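PDB 2JC5: exodeoxyribonuclease from Neisseria meningitidis, which probably cleaves the DNA backbone at apurinic or apyrimidinic sites during DNA repair, using bound magnesium or manganese ions. Local coordinates for residues Ile5-Asn10 / Lys18-Tyr23; Ala29-Val34 / Cys98-Leu103; Gln35-Gln40 / Ala70-Arg75; Ala236-Asp241 / Asp246-Val251. All coordinates share one frame; numbering follows the deposited sequence. Where two conformers were deposited one is given.

Overall arrangement
All four contacts build on one mixed sheet. Strand 2-8 of contact 1 lies between strand 31-35 of contact 2 and strand 250-254 of contact 4; Ile5 O and Cys33 N, 2.8 Å apart, probably form one of the hydrogen bonds that join contacts 1 and 2. Contact 3 continues from the end of strand 31-35 and shares the magnesium ion with contact 1, their centres about 10 Å apart. Contact 4, centred about 9 Å from contact 1, brings Asp246 and His247 to the same end of the sheet, the probable catalytic site. Contact 2 lies away from it: its nearest atoms are about 7 Å from contact 4, and it joins this sheet to the second one.

Contact 1 of 4, residues Ile5-Asn10 / Lys18-Tyr23; sequences ISANVN and KGFYEY. With MG (magnesium ion), chain B.
Val9 CG1 is the bump that settles on a face of the Phe20 ring, 3.9 Å from the ring centroid and only 17° off its normal. With CG1 beside the backbone N (chi1 -64°), this branch lies above CE2 and CZ, displaced from the middle toward the rim. The methyl of Ala7 approaches the same ring obliquely, 4.0 Å from CE1, so the CE1-CZ side of Phe20 sits in the angle between two strand side chains. Farther along, Ile5 stretches CD1 toward the end of Tyr23, meeting OH at 3.6 Å. Ile5, Ala7 and Val9 thus point to the helix; from it, about one turn apart, Phe20 fits between Ala7 and Val9, while Tyr23 meets Ile5 from the opposite direction. Helix 20-26 belongs to the beta-alpha-beta crossover from strand 2-8 to its parallel neighbour 31-35, and Phe20 also touches Val32 and Val34 there. At the strand end, Asn8 OD1 accepts from Asn10 N at 2.9 Å, an Asx turn, and takes a second bond from a metal-bound water. Asn10 OD1 binds the magnesium ion at 2.3 Å; Glu36 is its other protein ligand.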
loop_
_atom_site.group_PDB
_atom_site.type_symbol
_atom_site.label_atom_id
_atom_site.label_comp_id
_atom_site.label_asym_id
_atom_site.label_seq_id
_atom_site.Cartn_x
_atom_site.Cartn_y
_atom_site.Cartn_z
ATOM N N ILE A 5 2.725 8.950 -0.863
ATOM C CA ILE A 5 3.668 7.958 -0.354
ATOM C C ILE A 5 2.887 6.802 0.208
ATOM O O ILE A 5 1.929 7.028 0.949
ATOM C CB ILE A 5 4.596 8.546 0.721
ATOM C CG1 ILE A 5 5.394 9.708 0.097
ATOM C CG2 ILE A 5 5.502 7.463 1.314
ATOM C CD1 ILE A 5 6.514 10.260 0.973
ATOM N N SER A 6 3.286 5.579 -0.155
ATOM C CA SER A 6 2.715 4.368 0.420
ATOM C C SER A 6 3.809 3.685 1.231
ATOM O O SER A 6 4.883 3.434 0.712
ATOM C CB SER A 6 2.212 3.437 -0.674
ATOM O OG SER A 6 1.499 2.336 -0.129
ATOM N N ALA A 7 3.528 3.384 2.492
ATOM C CA ALA A 7 4.526 2.757 3.347
ATOM C C ALA A 7 3.893 1.763 4.295
ATOM O O ALA A 7 3.052 2.120 5.128
ATOM C CB ALA A 7 5.314 3.814 4.126
ATOM N N ASN A 8 4.313 0.514 4.181
ATOM C CA ASN A 8 4.046 -0.458 5.231
ATOM C C ASN A 8 5.095 -0.241 6.299
ATOM O O ASN A 8 6.304 -0.420 6.056
ATOM C CB ASN A 8 4.048 -1.890 4.683
ATOM C CG ASN A 8 3.889 -2.927 5.782
ATOM O OD1 ASN A 8 4.406 -2.746 6.904
ATOM N ND2 ASN A 8 3.185 -4.014 5.483
ATOM N N VAL A 9 4.630 0.265 7.444
ATOM C CA VAL A 9 5.523 0.748 8.500
ATOM C C VAL A 9 5.959 -0.310 9.501
ATOM O O VAL A 9 6.783 -0.030 10.376
ATOM C CB VAL A 9 4.940 1.989 9.225
ATOM C CG1 VAL A 9 4.817 3.164 8.219
ATOM C CG2 VAL A 9 3.579 1.665 9.919
ATOM N N ASN A 10 5.437 -1.533 9.358
ATOM C CA ASN A 10 5.829 -2.628 10.244
ATOM C C ASN A 10 5.728 -2.217 11.714
ATOM O O ASN A 10 6.653 -2.412 12.493
ATOM C CB ASN A 10 7.251 -3.092 9.897
ATOM C CG ASN A 10 7.585 -4.457 10.465
ATOM O OD1 ASN A 10 6.728 -5.346 10.537
ATOM N ND2 ASN A 10 8.847 -4.643 10.839
ATOM N N LYS A 18 12.292 5.068 14.545
ATOM C CA LYS A 18 13.295 5.006 13.484
ATOM C C LYS A 18 13.287 6.210 12.549
ATOM O O LYS A 18 13.994 6.216 11.546
ATOM C CB LYS A 18 13.106 3.738 12.653
ATOM C CG LYS A 18 13.321 2.454 13.397
ATOM C CD LYS A 18 12.970 1.257 12.523
ATOM C CE LYS A 18 13.002 -0.050 13.273
ATOM N NZ LYS A 18 14.321 -0.386 13.824
ATOM N N GLY A 19 12.513 7.237 12.872
ATOM C CA GLY A 19 12.543 8.498 12.130
ATOM C C GLY A 19 11.412 8.695 11.150
ATOM O O GLY A 19 11.418 9.655 10.390
ATOM N N PHE A 20 10.429 7.796 11.154
ATOM C CA PHE A 20 9.370 7.899 10.172
ATOM C C PHE A 20 8.558 9.172 10.350
ATOM O O PHE A 20 8.117 9.768 9.362
ATOM C CB PHE A 20 8.464 6.659 10.181
ATOM C CG PHE A 20 7.465 6.643 9.056
ATOM C CD1 PHE A 20 7.878 6.410 7.756
ATOM C CD2 PHE A 20 6.134 6.901 9.284
ATOM C CE1 PHE A 20 6.967 6.428 6.703
ATOM C CE2 PHE A 20 5.220 6.927 8.240
ATOM C CZ PHE A 20 5.650 6.679 6.945
ATOM N N TYR A 21 8.355 9.610 11.593
ATOM C CA TYR A 21 7.566 10.816 11.821
ATOM C C TYR A 21 8.205 12.024 11.117
ATOM O O TYR A 21 7.527 12.804 10.439
ATOM C CB TYR A 21 7.443 11.105 13.312
ATOM C CG TYR A 21 6.619 12.328 13.610
ATOM C CD1 TYR A 21 5.265 12.327 13.370
ATOM C CD2 TYR A 21 7.193 13.483 14.159
ATOM C CE1 TYR A 21 4.489 13.419 13.651
ATOM C CE2 TYR A 21 6.410 14.590 14.443
ATOM C CZ TYR A 21 5.055 14.552 14.173
ATOM O OH TYR A 21 4.227 15.640 14.455
ATOM N N GLU A 22 9.517 12.183 11.276
ATOM C CA GLU A 22 10.204 13.311 10.685
ATOM C C GLU A 22 10.153 13.224 9.166
ATOM O O GLU A 22 9.979 14.231 8.478
ATOM C CB GLU A 22 11.645 13.371 11.182
ATOM C CG GLU A 22 11.776 13.776 12.650
ATOM C CD GLU A 22 11.584 12.633 13.653
ATOM O OE1 GLU A 22 11.358 11.487 13.251
ATOM O OE2 GLU A 22 11.685 12.881 14.880
ATOM N N TYR A 23 10.249 12.003 8.652
ATOM C CA TYR A 23 10.160 11.764 7.221
ATOM C C TYR A 23 8.812 12.171 6.633
ATOM O O TYR A 23 8.752 12.661 5.510
ATOM C CB TYR A 23 10.426 10.281 6.936
ATOM C CG TYR A 23 10.263 9.888 5.482
ATOM C CD1 TYR A 23 11.185 10.282 4.535
ATOM C CD2 TYR A 23 9.192 9.106 5.071
ATOM C CE1 TYR A 23 11.026 9.947 3.195
ATOM C CE2 TYR A 23 9.027 8.755 3.750
ATOM C CZ TYR A 23 9.942 9.171 2.817
ATOM O OH TYR A 23 9.775 8.799 1.492
HETATM MG MG MG B . 5.340 -6.312 8.959
HETATM O O HOH W 1 5.901 -5.042 7.694
HETATM O O HOH W 2 4.843 -7.503 10.278
HETATM O O HOH W 3 6.689 -7.689 8.336
HETATM O O HOH W 4 4.333 -7.089 7.651
#

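Contact 2 of 4, residues Ala29-Val34 / Cys98-Leu103; sequences ADIVCV and CDFGRL
Ile31 CD1 reaches across to the ring of Phe100, stopping 4.0 Å from CE1. The methyl comes at the ring obliquely, from the direction opposite to that in which Phe100 extends. An extended outer torsion in Ile31 (chi2 169°) carries CD1 outward from its strand, and the same methyl also meets Leu103 CD2 at 4.3 Å. One methyl therefore faces two side chains of the 98-103 hairpin. These three residues are buried, and the packing continues through Val71 and Val105, which touch Ile31, and through Leu2, which touches Leu103. The far end of the hairpin is of another character. Phe100 to Leu103 forms a type II' turn, closed by a pair of backbone bonds: Phe100 N to Leu103 O at 2.7 Å and Leu103 N to Phe100 O at 3.0 Å. Gly101 takes the turn position with positive phi, and both it and Arg102 are exposed to solvent. On the 29-34 side, Asp30 is partly exposed and its carbonyl binds a glycerol, probably from the crystallisation liquor. Strand 31-35 belongs to one sheet and strands 95-100 and 103-109 to the other, so these side chains meet in the apolar layer between the two stacked sheets of the DNase I-like alpha/beta sandwich.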
loop_
_atom_site.group_PDB
_atom_site.type_symbol
_atom_site.label_atom_id
_atom_site.label_comp_id
_atom_site.label_asym_id
_atom_site.label_seq_id
_atom_site.Cartn_x
_atom_site.Cartn_y
_atom_site.Cartn_z
ATOM N N ALA A 29 5.461 14.982 1.314
ATOM C CA ALA A 29 4.238 14.284 0.914
ATOM C C ALA A 29 2.986 15.093 1.214
ATOM O O ALA A 29 2.842 15.653 2.308
ATOM C CB ALA A 29 4.131 12.936 1.622
ATOM N N ASP A 30 2.068 15.084 0.256
ATOM C CA ASP A 30 0.717 15.591 0.434
ATOM C C ASP A 30 -0.204 14.574 1.102
ATOM O O ASP A 30 -1.070 14.944 1.908
ATOM C CB ASP A 30 0.134 15.992 -0.902
ATOM C CG ASP A 30 0.901 17.119 -1.530
ATOM O OD1 ASP A 30 0.730 18.261 -1.043
ATOM O OD2 ASP A 30 1.706 16.868 -2.457
ATOM N N ILE A 31 -0.004 13.299 0.761
ATOM C CA ILE A 31 -0.797 12.196 1.296
ATOM C C ILE A 31 0.141 11.042 1.598
ATOM O O ILE A 31 1.015 10.737 0.785
ATOM C CB ILE A 31 -1.880 11.711 0.297
ATOM C CG1 ILE A 31 -2.830 12.867 -0.059
ATOM C CG2 ILE A 31 -2.673 10.553 0.888
ATOM C CD1 ILE A 31 -3.753 12.585 -1.206
ATOM N N VAL A 32 -0.017 10.449 2.782
ATOM C CA VAL A 32 0.777 9.293 3.200
ATOM C C VAL A 32 -0.200 8.188 3.584
ATOM O O VAL A 32 -1.039 8.369 4.476
ATOM C CB VAL A 32 1.734 9.628 4.373
ATOM C CG1 VAL A 32 2.586 8.394 4.763
ATOM C CG2 VAL A 32 2.655 10.768 3.976
ATOM N N CYS A 33 -0.116 7.071 2.872
ATOM C CA CYS A 33 -0.897 5.904 3.178
ATOM C C CYS A 33 0.015 4.939 3.882
ATOM O O CYS A 33 1.057 4.566 3.324
ATOM C CB CYS A 33 -1.408 5.273 1.897
ATOM S SG CYS A 33 -2.554 6.311 1.034
ATOM N N VAL A 34 -0.378 4.533 5.089
ATOM C CA VAL A 34 0.435 3.578 5.831
ATOM C C VAL A 34 -0.316 2.294 6.095
ATOM O O VAL A 34 -1.548 2.265 6.212
ATOM C CB VAL A 34 1.030 4.141 7.146
ATOM C CG1 VAL A 34 1.863 5.382 6.851
ATOM C CG2 VAL A 34 -0.062 4.444 8.185
ATOM N N CYS A 98 -10.097 7.785 1.309
ATOM C CA CYS A 98 -10.329 9.218 1.498
ATOM C C CYS A 98 -10.552 9.898 0.162
ATOM O O CYS A 98 -9.784 9.699 -0.781
ATOM C CB CYS A 98 -9.158 9.850 2.224
ATOM S SG CYS A 98 -9.033 9.336 3.929
ATOM N N ASP A 99 -11.618 10.695 0.093
ATOM C CA ASP A 99 -12.001 11.427 -1.115
ATOM C C ASP A 99 -11.726 12.925 -0.970
ATOM O O ASP A 99 -11.993 13.531 0.079
ATOM C CB ASP A 99 -13.497 11.248 -1.407
ATOM C CG ASP A 99 -13.904 9.817 -1.644
ATOM O OD1 ASP A 99 -13.034 8.971 -1.942
ATOM O OD2 ASP A 99 -15.118 9.552 -1.515
ATOM N N PHE A 100 -11.191 13.507 -2.036
ATOM C CA PHE A 100 -10.901 14.931 -2.117
ATOM C C PHE A 100 -11.426 15.400 -3.464
ATOM O O PHE A 100 -10.755 15.244 -4.487
ATOM C CB PHE A 100 -9.400 15.202 -2.050
ATOM C CG PHE A 100 -8.692 14.501 -0.928
ATOM C CD1 PHE A 100 -8.257 13.196 -1.084
ATOM C CD2 PHE A 100 -8.436 15.149 0.280
ATOM C CE1 PHE A 100 -7.593 12.527 -0.046
ATOM C CE2 PHE A 100 -7.766 14.499 1.309
ATOM C CZ PHE A 100 -7.331 13.203 1.152
ATOM N N GLY A 101 -12.645 15.927 -3.494
ATOM C CA GLY A 101 -13.279 16.210 -4.764
ATOM C C GLY A 101 -13.361 14.923 -5.566
ATOM O O GLY A 101 -13.835 13.911 -5.060
ATOM N N ARG A 102 -12.810 14.935 -6.774
ATOM C CA ARG A 102 -12.838 13.778 -7.654
ATOM C C ARG A 102 -11.651 12.825 -7.495
ATOM O O ARG A 102 -11.552 11.861 -8.242
ATOM C CB ARG A 102 -12.961 14.257 -9.094
ATOM C CG ARG A 102 -14.319 14.889 -9.389
ATOM C CD ARG A 102 -15.423 13.841 -9.477
ATOM N NE ARG A 102 -15.275 13.088 -10.722
ATOM C CZ ARG A 102 -16.088 12.112 -11.117
ATOM N NH1 ARG A 102 -17.057 11.681 -10.328
ATOM N NH2 ARG A 102 -15.867 11.518 -12.271
ATOM N N LEU A 103 -10.773 13.121 -6.539
ATOM C CA LEU A 103 -9.647 12.255 -6.188
ATOM C C LEU A 103 -10.034 11.333 -5.045
ATOM O O LEU A 103 -10.624 11.765 -4.050
ATOM C CB LEU A 103 -8.438 13.102 -5.762
ATOM C CG LEU A 103 -7.176 12.352 -5.307
ATOM C CD1 LEU A 103 -6.587 11.552 -6.448
ATOM C CD2 LEU A 103 -6.187 13.318 -4.723
#

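Contact 3 of 4, residues Gln35-Gln40 / Ala70-Arg75; sequences QELKAQ and AVYSKR. With MG (magnesium ion), chain B.
Leu37 reaches from the loop after strand 31-35 to Ala70 and Tyr72 by the end of its side chain. Leu37 CB begins the approach but is still 6.4 Å from Ala70 CB. CG comes within 4.9 Å of Ala70 CB. At CG the chain forks. CD1 runs on anti to CA (chi2 171°) and passes Ala70 CB at 4.6 Å, whereas CD2 turns toward the strand and does the touching. It meets Ala70 CB at 4.4 Å and, at the same distance, the hydroxyl oxygen of Tyr72. The fit is light: this oxygen is packed against carbon here and has its hydrogen bond with Met48 O. In the DNase I-like fold strand 69-73 pairs antiparallel with 31-35, and Ala70 and Tyr72 both rest on Val34, on the side of the sheet where Ile12 of helix 12-17 touches Leu37 and Tyr72. Val71 faces the other way, onto Val96 and Cys98 of the second sheet. Glu36, next to Leu37 in the loop, points away from the strand. With CG anti to the backbone N (chi1 -158°) and an extended chain beyond, one of its two conformers delivers OE1 to the magnesium ion at 2.1 Å. Asn10 OD1 and four waters complete the six ligands. Gln35, one residue earlier, donates through NE2 to Ser107 OG. At the far end of the strand, Ser73 OG donates to Arg75 O at 2.7 Å, where the chain leaves the sheet.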
loop_
_atom_site.group_PDB
_atom_site.type_symbol
_atom_site.label_atom_id
_atom_site.label_comp_id
_atom_site.label_asym_id
_atom_site.label_seq_id
_atom_site.Cartn_x
_atom_site.Cartn_y
_atom_site.Cartn_z
ATOM N N GLN A 35 0.454 1.210 6.144
ATOM C CA GLN A 35 -0.099 -0.089 6.465
ATOM C C GLN A 35 0.669 -0.726 7.599
ATOM O O GLN A 35 1.857 -0.462 7.810
ATOM C CB GLN A 35 -0.066 -1.031 5.266
ATOM C CG GLN A 35 -0.728 -0.484 4.023
ATOM C CD GLN A 35 0.198 0.428 3.230
ATOM O OE1 GLN A 35 1.391 0.141 3.124
ATOM N NE2 GLN A 35 -0.340 1.540 2.692
ATOM N N GLU A 36 -0.046 -1.594 8.299
ATOM C CA GLU A 36 0.430 -2.323 9.473
ATOM C C GLU A 36 0.808 -1.407 10.636
ATOM O O GLU A 36 1.953 -1.375 11.118
ATOM C CB GLU A 36 1.523 -3.345 9.135
ATOM C CG GLU A 36 1.581 -4.415 10.222
ATOM C CD GLU A 36 2.723 -5.381 10.128
ATOM O OE1 GLU A 36 3.729 -5.074 9.474
ATOM O OE2 GLU A 36 2.607 -6.467 10.735
ATOM N N LEU A 37 -0.205 -0.705 11.130
ATOM C CA LEU A 37 -0.063 0.118 12.323
ATOM C C LEU A 37 0.413 -0.721 13.526
ATOM O O LEU A 37 1.171 -0.241 14.366
ATOM C CB LEU A 37 -1.387 0.739 12.707
ATOM C CG LEU A 37 -2.002 1.721 11.700
ATOM C CD1 LEU A 37 -3.451 2.122 12.106
ATOM C CD2 LEU A 37 -1.093 2.923 11.532
ATOM N N LYS A 38 -0.064 -1.956 13.608
ATOM C CA LYS A 38 0.154 -2.838 14.775
ATOM C C LYS A 38 -0.267 -2.124 16.058
ATOM O O LYS A 38 0.412 -2.221 17.084
ATOM C CB LYS A 38 1.616 -3.312 14.933
ATOM C CG LYS A 38 2.193 -4.213 13.849
ATOM C CD LYS A 38 3.545 -4.800 14.345
ATOM C CE LYS A 38 4.213 -5.706 13.354
ATOM N NZ LYS A 38 5.331 -6.417 14.016
ATOM N N ALA A 39 -1.387 -1.415 15.991
ATOM C CA ALA A 39 -1.827 -0.545 17.072
ATOM C C ALA A 39 -3.319 -0.370 16.925
ATOM O O ALA A 39 -3.822 -0.321 15.802
ATOM C CB ALA A 39 -1.118 0.826 17.002
ATOM N N GLN A 40 -4.022 -0.314 18.052
ATOM C CA GLN A 40 -5.413 0.110 18.078
ATOM C C GLN A 40 -5.491 1.593 18.402
ATOM O O GLN A 40 -4.490 2.210 18.743
ATOM C CB GLN A 40 -6.167 -0.722 19.089
ATOM C CG GLN A 40 -6.099 -2.179 18.724
ATOM C CD GLN A 40 -6.736 -3.059 19.723
ATOM O OE1 GLN A 40 -6.593 -2.865 20.932
ATOM N NE2 GLN A 40 -7.443 -4.073 19.227
ATOM N N ALA A 70 -3.923 3.445 7.653
ATOM C CA ALA A 70 -4.312 4.839 7.790
ATOM C C ALA A 70 -3.974 5.633 6.535
ATOM O O ALA A 70 -3.081 5.278 5.766
ATOM C CB ALA A 70 -3.649 5.490 9.013
ATOM N N VAL A 71 -4.697 6.737 6.371
ATOM C CA VAL A 71 -4.404 7.729 5.347
ATOM C C VAL A 71 -4.242 9.075 6.039
ATOM O O VAL A 71 -5.146 9.519 6.771
ATOM C CB VAL A 71 -5.519 7.846 4.310
ATOM C CG1 VAL A 71 -5.206 8.975 3.320
ATOM C CG2 VAL A 71 -5.719 6.539 3.526
ATOM N N TYR A 72 -3.093 9.713 5.817
ATOM C CA TYR A 72 -2.804 11.047 6.358
ATOM C C TYR A 72 -2.744 12.018 5.201
ATOM O O TYR A 72 -2.174 11.702 4.159
ATOM C CB TYR A 72 -1.460 11.068 7.053
ATOM C CG TYR A 72 -1.309 10.060 8.160
ATOM C CD1 TYR A 72 -2.122 10.095 9.284
ATOM C CD2 TYR A 72 -0.313 9.099 8.111
ATOM C CE1 TYR A 72 -1.967 9.154 10.314
ATOM C CE2 TYR A 72 -0.146 8.174 9.131
ATOM C CZ TYR A 72 -0.965 8.211 10.234
ATOM O OH TYR A 72 -0.769 7.260 11.223
ATOM N N SER A 73 -3.328 13.194 5.369
ATOM C CA SER A 73 -3.382 14.142 4.274
ATOM C C SER A 73 -3.284 15.562 4.773
ATOM O O SER A 73 -3.859 15.892 5.818
ATOM C CB SER A 73 -4.672 13.957 3.465
ATOM O OG SER A 73 -5.832 14.107 4.261
ATOM N N LYS A 74 -2.568 16.403 4.024
ATOM C CA LYS A 74 -2.523 17.815 4.382
ATOM C C LYS A 74 -3.908 18.454 4.321
ATOM O O LYS A 74 -4.263 19.276 5.196
ATOM C CB LYS A 74 -1.538 18.594 3.487
ATOM C CG LYS A 74 -0.104 18.202 3.671
ATOM C CD LYS A 74 0.860 19.142 2.935
ATOM C CE LYS A 74 2.277 18.900 3.364
ATOM N NZ LYS A 74 3.246 19.803 2.653
ATOM N N ARG A 75 -4.674 18.115 3.292
ATOM C CA ARG A 75 -6.008 18.679 3.090
ATOM C C ARG A 75 -7.072 17.783 3.706
ATOM O O ARG A 75 -6.858 16.592 3.916
ATOM C CB ARG A 75 -6.287 18.860 1.601
ATOM C CG ARG A 75 -5.386 19.918 0.933
ATOM C CD ARG A 75 -5.602 21.325 1.496
HETATM MG MG MG B . 5.340 -6.312 8.959
HETATM O O HOH W 2 4.843 -7.503 10.278
HETATM O O HOH W 3 6.689 -7.689 8.336
HETATM O O HOH W 4 4.333 -7.089 7.651
HETATM O O HOH W 1 5.901 -5.042 7.694
#

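Contact 4 of 4, residues Ala236-Asp241 / Asp246-Val251; sequences AHVYKD and DHAPLV
His237 swings its ring over Val251 by placing CG between the backbone N and the carbonyl carbon (chi1 67°), with the ring plane about perpendicular to the CA-CB-CG plane (chi2 -88°). Val251 lies alongside, pointing the same way, and presents CB over one face of the ring, 3.8 Å from its centroid and nearer the rim than the middle. Its branches spread over that side of the ring, CG1 close to CE1 and CG2 to NE2. The backbones form a hydrogen-bonded antiparallel pair, His237 N to Val251 O at 2.9 Å and Val251 N to His237 O nearly straight at 168°. Val238 and Leu250, the adjacent non-hydrogen-bonded pair, face the other side of the sheet, against Trp192. This is the beta hairpin of strands 233-238 and 250-254, the former at the edge of the six-stranded sheet. A further bond, Tyr239 N to Pro249 O at 2.9 Å, extends the pairing past the strand end. Packing is tight there, with Val238 CG1 only 3.4 Å from Ala248 CB. Pro249 CD lies at the edge of the Tyr239 ring, which stacks with Tyr23 and hydrogen-bonds through OH to Glu242 OE2. Ahead of Ala248 the chain carries His247, the probable proton acceptor, whose ND1 is hydrogen-bonded to Asp221 OD2, and Asp246, a metal ligand in another structure of this protein but not here, whose OD2 is hydrogen-bonded to Trp204 NE1.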
loop_
_atom_site.group_PDB
_atom_site.type_symbol
_atom_site.label_atom_id
_atom_site.label_comp_id
_atom_site.label_asym_id
_atom_site.label_seq_id
_atom_site.Cartn_x
_atom_site.Cartn_y
_atom_site.Cartn_z
ATOM N N ALA A 236 8.746 8.599 -9.812
ATOM C CA ALA A 236 8.565 7.809 -8.598
ATOM C C ALA A 236 9.926 7.375 -8.092
ATOM O O ALA A 236 10.921 7.373 -8.841
ATOM C CB ALA A 236 7.670 6.606 -8.859
ATOM N N HIS A 237 9.977 7.020 -6.815
ATOM C CA HIS A 237 11.157 6.394 -6.244
ATOM C C HIS A 237 10.795 5.527 -5.061
ATOM O O HIS A 237 9.744 5.703 -4.448
ATOM C CB HIS A 237 12.235 7.422 -5.865
ATOM C CG HIS A 237 11.868 8.341 -4.736
ATOM N ND1 HIS A 237 11.196 9.530 -4.934
ATOM C CD2 HIS A 237 12.125 8.272 -3.405
ATOM C CE1 HIS A 237 11.042 10.142 -3.769
ATOM N NE2 HIS A 237 11.585 9.394 -2.825
ATOM N N VAL A 238 11.666 4.558 -4.794
ATOM C CA VAL A 238 11.611 3.773 -3.566
ATOM C C VAL A 238 12.616 4.390 -2.613
ATOM O O VAL A 238 13.813 4.397 -2.891
ATOM C CB VAL A 238 11.904 2.292 -3.838
ATOM C CG1 VAL A 238 11.876 1.481 -2.545
ATOM C CG2 VAL A 238 10.890 1.728 -4.852
ATOM N N TYR A 239 12.131 4.907 -1.493
ATOM C CA TYR A 239 12.985 5.669 -0.600
ATOM C C TYR A 239 13.791 4.746 0.309
ATOM O O TYR A 239 13.221 3.958 1.080
ATOM C CB TYR A 239 12.166 6.638 0.261
ATOM C CG TYR A 239 13.026 7.459 1.197
ATOM C CD1 TYR A 239 13.802 8.513 0.722
ATOM C CD2 TYR A 239 13.079 7.169 2.543
ATOM C CE1 TYR A 239 14.580 9.258 1.568
ATOM C CE2 TYR A 239 13.859 7.925 3.410
ATOM C CZ TYR A 239 14.604 8.964 2.917
ATOM O OH TYR A 239 15.397 9.728 3.738
ATOM N N LYS A 240 15.121 4.833 0.192
ATOM C CA LYS A 240 16.029 3.962 0.900
ATOM C C LYS A 240 17.150 4.688 1.640
ATOM O O LYS A 240 18.045 4.039 2.162
ATOM C CB LYS A 240 16.588 2.896 -0.063
ATOM C CG LYS A 240 15.503 1.905 -0.497
ATOM C CD LYS A 240 15.828 1.134 -1.742
ATOM C CE LYS A 240 16.837 0.079 -1.482
ATOM N NZ LYS A 240 17.101 -0.648 -2.769
ATOM N N ASP A 241 17.075 6.010 1.751
ATOM C CA ASP A 241 18.159 6.753 2.414
ATOM C C ASP A 241 18.132 6.525 3.919
ATOM O O ASP A 241 19.152 6.652 4.578
ATOM C CB ASP A 241 18.079 8.258 2.129
ATOM C CG ASP A 241 18.307 8.606 0.670
ATOM O OD1 ASP A 241 18.791 7.752 -0.095
ATOM O OD2 ASP A 241 18.002 9.756 0.279
ATOM N N ASP A 246 10.646 -3.032 7.475
ATOM C CA ASP A 246 11.123 -4.042 6.512
ATOM C C ASP A 246 10.730 -3.707 5.077
ATOM O O ASP A 246 11.330 -4.245 4.154
ATOM C CB ASP A 246 10.732 -5.488 6.884
ATOM C CG ASP A 246 9.272 -5.679 7.151
ATOM O OD1 ASP A 246 8.514 -4.701 7.270
ATOM O OD2 ASP A 246 8.906 -6.860 7.251
ATOM N N HIS A 247 9.771 -2.792 4.902
ATOM C CA HIS A 247 9.461 -2.237 3.593
ATOM C C HIS A 247 10.114 -0.877 3.446
ATOM O O HIS A 247 10.457 -0.232 4.446
ATOM C CB HIS A 247 7.965 -1.999 3.423
ATOM C CG HIS A 247 7.123 -3.231 3.502
ATOM N ND1 HIS A 247 6.455 -3.762 2.413
ATOM C CD2 HIS A 247 6.850 -4.050 4.543
ATOM C CE1 HIS A 247 5.786 -4.837 2.793
ATOM N NE2 HIS A 247 6.005 -5.034 4.081
ATOM N N ALA A 248 10.281 -0.454 2.193
ATOM C CA ALA A 248 10.671 0.925 1.865
ATOM C C ALA A 248 9.458 1.714 1.364
ATOM O O ALA A 248 8.615 1.166 0.649
ATOM C CB ALA A 248 11.770 0.921 0.795
ATOM N N PRO A 249 9.367 3.015 1.705
ATOM C CA PRO A 249 8.285 3.835 1.149
ATOM C C PRO A 249 8.338 3.952 -0.358
ATOM O O PRO A 249 9.413 4.120 -0.930
ATOM C CB PRO A 249 8.509 5.204 1.800
ATOM C CG PRO A 249 9.230 4.892 3.042
ATOM C CD PRO A 249 10.162 3.767 2.679
ATOM N N LEU A 250 7.169 3.858 -0.980
ATOM C CA LEU A 250 6.987 4.030 -2.411
ATOM C C LEU A 250 6.379 5.398 -2.660
ATOM O O LEU A 250 5.279 5.679 -2.213
ATOM C CB LEU A 250 6.081 2.924 -2.954
ATOM C CG LEU A 250 5.625 3.029 -4.406
ATOM C CD1 LEU A 250 6.823 2.990 -5.380
ATOM C CD2 LEU A 250 4.597 1.951 -4.694
ATOM N N VAL A 251 7.141 6.263 -3.339
ATOM C CA VAL A 251 6.757 7.650 -3.529
ATOM C C VAL A 251 6.455 7.895 -4.992
ATOM O O VAL A 251 7.278 7.584 -5.850
ATOM C CB VAL A 251 7.916 8.573 -3.108
ATOM C CG1 VAL A 251 7.508 10.063 -3.252
ATOM C CG2 VAL A 251 8.417 8.234 -1.693
#